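Local coordinates for response regulator receiver protein (Pseudoalteromonas atlantica T6c, PDB 3KTO) that probably acts as a receiver domain in two-component signal transduction, with the CheY-like fold of response regulators, at residues 54-65 / 83-94. Residues are numbered along the deposited sequence; the frame is centred on the assembly and turned at random.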
# COMPACT_ATOMS: atom_id res chain seq x y z
N MSE A 54 -17.87 15.02 -1.60
CA MSE A 54 -16.59 14.55 -2.14
C MSE A 54 -15.89 13.58 -1.18
O MSE A 54 -16.10 13.61 0.03
CB MSE A 54 -15.65 15.73 -2.43
CG MSE A 54 -16.05 16.59 -3.64
SE MSE A 54 -14.68 17.88 -4.17
CE MSE A 54 -13.28 16.65 -4.49
N ILE A 55 -15.05 12.73 -1.75
CA ILE A 55 -14.25 11.77 -1.00
C ILE A 55 -12.87 11.95 -1.60
O ILE A 55 -12.69 11.86 -2.82
CB ILE A 55 -14.72 10.33 -1.21
CG1 ILE A 55 -16.17 10.19 -0.73
CG2 ILE A 55 -13.79 9.37 -0.45
CD1 ILE A 55 -16.73 8.77 -0.81
N ILE A 56 -11.89 12.24 -0.74
CA ILE A 56 -10.55 12.50 -1.22
C ILE A 56 -9.49 11.77 -0.41
O ILE A 56 -9.52 11.77 0.82
CB ILE A 56 -10.25 14.02 -1.16
CG1 ILE A 56 -11.35 14.81 -1.90
CG2 ILE A 56 -8.90 14.32 -1.77
CD1 ILE A 56 -11.15 16.34 -1.82
N GLU A 57 -8.56 11.14 -1.13
CA GLU A 57 -7.43 10.43 -0.53
C GLU A 57 -6.50 11.55 -0.10
O GLU A 57 -6.17 12.44 -0.89
CB GLU A 57 -6.76 9.53 -1.58
CG GLU A 57 -5.27 9.21 -1.35
CD GLU A 57 -4.99 8.46 -0.06
OE1 GLU A 57 -5.54 7.36 0.15
OE2 GLU A 57 -4.19 8.99 0.75
N ALA A 58 -6.09 11.53 1.17
CA ALA A 58 -5.23 12.57 1.71
C ALA A 58 -3.88 12.71 1.04
O ALA A 58 -3.36 13.82 0.92
CB ALA A 58 -5.01 12.34 3.24
N HIS A 59 -3.30 11.59 0.60
CA HIS A 59 -1.97 11.62 0.01
C HIS A 59 -1.95 11.18 -1.46
O HIS A 59 -1.33 10.17 -1.80
CB HIS A 59 -1.04 10.72 0.83
CG HIS A 59 -1.15 10.95 2.30
ND1 HIS A 59 -1.02 12.19 2.88
CD2 HIS A 59 -1.37 10.08 3.32
CE1 HIS A 59 -1.16 12.09 4.19
NE2 HIS A 59 -1.38 10.82 4.48
N LEU A 60 -2.62 11.96 -2.30
CA LEU A 60 -2.69 11.66 -3.73
C LEU A 60 -1.30 11.48 -4.33
O LEU A 60 -0.40 12.29 -4.12
CB LEU A 60 -3.45 12.77 -4.45
CG LEU A 60 -4.94 12.83 -4.09
CD1 LEU A 60 -5.53 14.15 -4.56
CD2 LEU A 60 -5.67 11.65 -4.72
N GLU A 61 -1.14 10.39 -5.08
CA GLU A 61 0.11 10.04 -5.73
C GLU A 61 1.31 9.98 -4.78
O GLU A 61 2.45 10.18 -5.19
CB GLU A 61 0.39 11.01 -6.89
CG GLU A 61 -0.76 11.03 -7.90
CD GLU A 61 -0.36 11.58 -9.25
OE1 GLU A 61 0.21 12.69 -9.32
OE2 GLU A 61 -0.64 10.90 -10.26
N ASP A 62 1.04 9.68 -3.52
CA ASP A 62 2.10 9.57 -2.52
C ASP A 62 2.73 10.91 -2.14
O ASP A 62 3.81 10.95 -1.53
CB ASP A 62 3.16 8.58 -3.00
CG ASP A 62 3.43 7.47 -1.99
OD1 ASP A 62 2.53 7.19 -1.17
OD2 ASP A 62 4.52 6.88 -2.04
N LYS A 63 2.06 12.00 -2.50
CA LYS A 63 2.49 13.36 -2.15
C LYS A 63 1.75 13.67 -0.85
O LYS A 63 0.55 13.91 -0.86
CB LYS A 63 2.09 14.36 -3.23
CG LYS A 63 3.01 14.37 -4.44
CD LYS A 63 2.94 13.10 -5.24
CE LYS A 63 3.99 13.10 -6.36
NZ LYS A 63 3.97 14.38 -7.13
N LYS A 64 2.47 13.65 0.26
CA LYS A 64 1.86 13.86 1.56
C LYS A 64 0.94 15.06 1.62
O LYS A 64 1.31 16.15 1.21
CB LYS A 64 2.94 13.99 2.64
CG LYS A 64 2.37 13.89 4.05
CD LYS A 64 3.48 13.97 5.09
CE LYS A 64 2.96 13.66 6.48
NZ LYS A 64 4.03 13.83 7.51
N ASP A 65 -0.26 14.83 2.13
CA ASP A 65 -1.26 15.87 2.30
C ASP A 65 -1.76 16.56 1.03
O ASP A 65 -2.53 17.50 1.13
CB ASP A 65 -0.73 16.96 3.25
CG ASP A 65 -0.59 16.48 4.69
OD1 ASP A 65 -1.05 15.36 5.00
OD2 ASP A 65 -0.03 17.24 5.50
N THR A 83 -16.95 16.94 2.66
CA THR A 83 -15.87 16.09 2.18
C THR A 83 -15.37 15.08 3.19
O THR A 83 -15.10 15.41 4.35
CB THR A 83 -14.68 16.95 1.72
OG1 THR A 83 -15.11 17.83 0.67
CG2 THR A 83 -13.54 16.07 1.23
N ILE A 84 -15.27 13.83 2.74
CA ILE A 84 -14.77 12.73 3.56
C ILE A 84 -13.32 12.52 3.11
O ILE A 84 -13.06 12.22 1.95
CB ILE A 84 -15.55 11.42 3.28
CG1 ILE A 84 -17.04 11.59 3.59
CG2 ILE A 84 -14.97 10.29 4.10
CD1 ILE A 84 -17.87 10.38 3.20
N VAL A 85 -12.37 12.70 4.02
CA VAL A 85 -10.97 12.49 3.68
C VAL A 85 -10.55 11.09 4.15
O VAL A 85 -10.87 10.68 5.26
CB VAL A 85 -10.09 13.57 4.32
CG1 VAL A 85 -8.62 13.25 4.09
CG2 VAL A 85 -10.42 14.94 3.71
N MSE A 86 -9.85 10.34 3.29
CA MSE A 86 -9.41 8.99 3.61
C MSE A 86 -7.91 8.87 3.39
O MSE A 86 -7.33 9.54 2.55
CB MSE A 86 -10.14 7.98 2.72
CG MSE A 86 -11.66 8.05 2.80
SE MSE A 86 -12.54 6.69 1.72
CE MSE A 86 -12.39 5.23 2.99
N ALA A 87 -7.28 7.99 4.17
CA ALA A 87 -5.84 7.79 4.05
C ALA A 87 -5.48 6.41 4.57
O ALA A 87 -6.04 5.94 5.55
CB ALA A 87 -5.08 8.87 4.84
N SER A 88 -4.56 5.75 3.88
CA SER A 88 -4.12 4.42 4.29
C SER A 88 -2.86 4.61 5.12
O SER A 88 -2.30 3.65 5.67
CB SER A 88 -3.83 3.56 3.06
OG SER A 88 -3.01 4.24 2.14
N SER A 89 -2.43 5.86 5.22
CA SER A 89 -1.26 6.27 5.97
C SER A 89 -1.56 7.62 6.59
O SER A 89 -2.01 8.54 5.91
CB SER A 89 -0.06 6.40 5.03
OG SER A 89 1.05 6.95 5.71
N SER A 90 -1.32 7.75 7.89
CA SER A 90 -1.61 9.04 8.50
C SER A 90 -1.05 9.27 9.89
O SER A 90 -1.07 8.39 10.74
CB SER A 90 -3.13 9.24 8.56
OG SER A 90 -3.45 10.40 9.30
N ASP A 91 -0.53 10.48 10.10
CA ASP A 91 -0.02 10.86 11.41
C ASP A 91 -1.03 11.85 11.96
O ASP A 91 -1.96 12.25 11.27
CB ASP A 91 1.39 11.47 11.34
CG ASP A 91 1.50 12.61 10.34
OD1 ASP A 91 0.53 13.37 10.15
OD2 ASP A 91 2.61 12.75 9.77
N ILE A 92 -0.85 12.25 13.21
CA ILE A 92 -1.77 13.18 13.84
C ILE A 92 -1.89 14.54 13.13
O ILE A 92 -3.00 15.03 12.93
CB ILE A 92 -1.39 13.42 15.32
CG1 ILE A 92 -1.52 12.12 16.12
CG2 ILE A 92 -2.26 14.48 15.90
CD1 ILE A 92 -2.81 11.39 15.90
N PRO A 93 -0.76 15.16 12.75
CA PRO A 93 -0.86 16.47 12.07
C PRO A 93 -1.71 16.44 10.80
O PRO A 93 -2.44 17.38 10.51
CB PRO A 93 0.59 16.84 11.81
CG PRO A 93 1.29 16.26 13.01
CD PRO A 93 0.64 14.88 13.10
N THR A 94 -1.62 15.36 10.03
CA THR A 94 -2.41 15.24 8.81
C THR A 94 -3.92 15.23 9.13
O THR A 94 -4.72 15.92 8.48
CB THR A 94 -2.01 13.97 8.03
OG1 THR A 94 -0.72 14.18 7.43
CG2 THR A 94 -3.04 13.63 6.95
O HOH W 1 -2.92 7.11 2.20
O HOH W 2 1.85 15.54 8.79
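Met86 N (a selenomethionine) donates to Ile56 O at 2.9 Å, one of four backbone bonds pairing parallel strands 54-57 and 83-87, neighbours in the five-stranded CheY-like receiver sheet joined through helix 66-76 as a beta-alpha-beta crossover. The strand axes come within 4.6 Å at 21°. The other bonds run from Ile84 N to Met54 O, Ile56 N to Ile84 O and Ala58 N to Met86 O, the last continuing the pattern past strand 54-57.

Apolar contacts form on both sheet faces. For Ile55, chi1 of -61° sets CG2 anti to the backbone N, placing this branch 3.7 Å from Met86 SE; on the other face Ile56 CD1 meets Thr83 CG2 at 3.9 Å. Ala58 CB packs against Val85 CG1 and Ala87 CB.

Polar contacts concentrate at the C-terminal end of the sheet. Judged by position in the fold, Glu57 probably stands where canonical receivers carry the phospho-accepting aspartate, so ordinary phosphorylation should not be assumed. Its OE2 accepts His59 N through the anti lone pair and also a bond from a water that accepts Ser88 N, while OE1 forms a salt bridge with Lys109, probably the conserved receiver lysine. The imidazole of His59 is held at its edge: ND1 accepts Asp65 N at 2.8 Å, nearly in the ring plane, and NE2 donates a weak, bent bond (127°) to Ser89 O. Ala58 CB covers one ring face, and CE1 touches Thr94 CG2. With an alanine in place of His59, Asp65 N and Ser89 O would probably lose their ring partners, and a gap would be likely to open beside Thr94 CG2.

Thr94 OG1 lies 2.7 Å from Asp65 OD1, with Asp91 OD1 also within reach of its proton; Asp65 OD2 is salt-bridged to Arg97. Asp91 OD1 caps Thr94 N. The extended Lys64 side chain crosses Asp91 at about a right angle, NZ reaching the syn lone pair of Asp91 OD2 at 2.9 Å in a salt bridge.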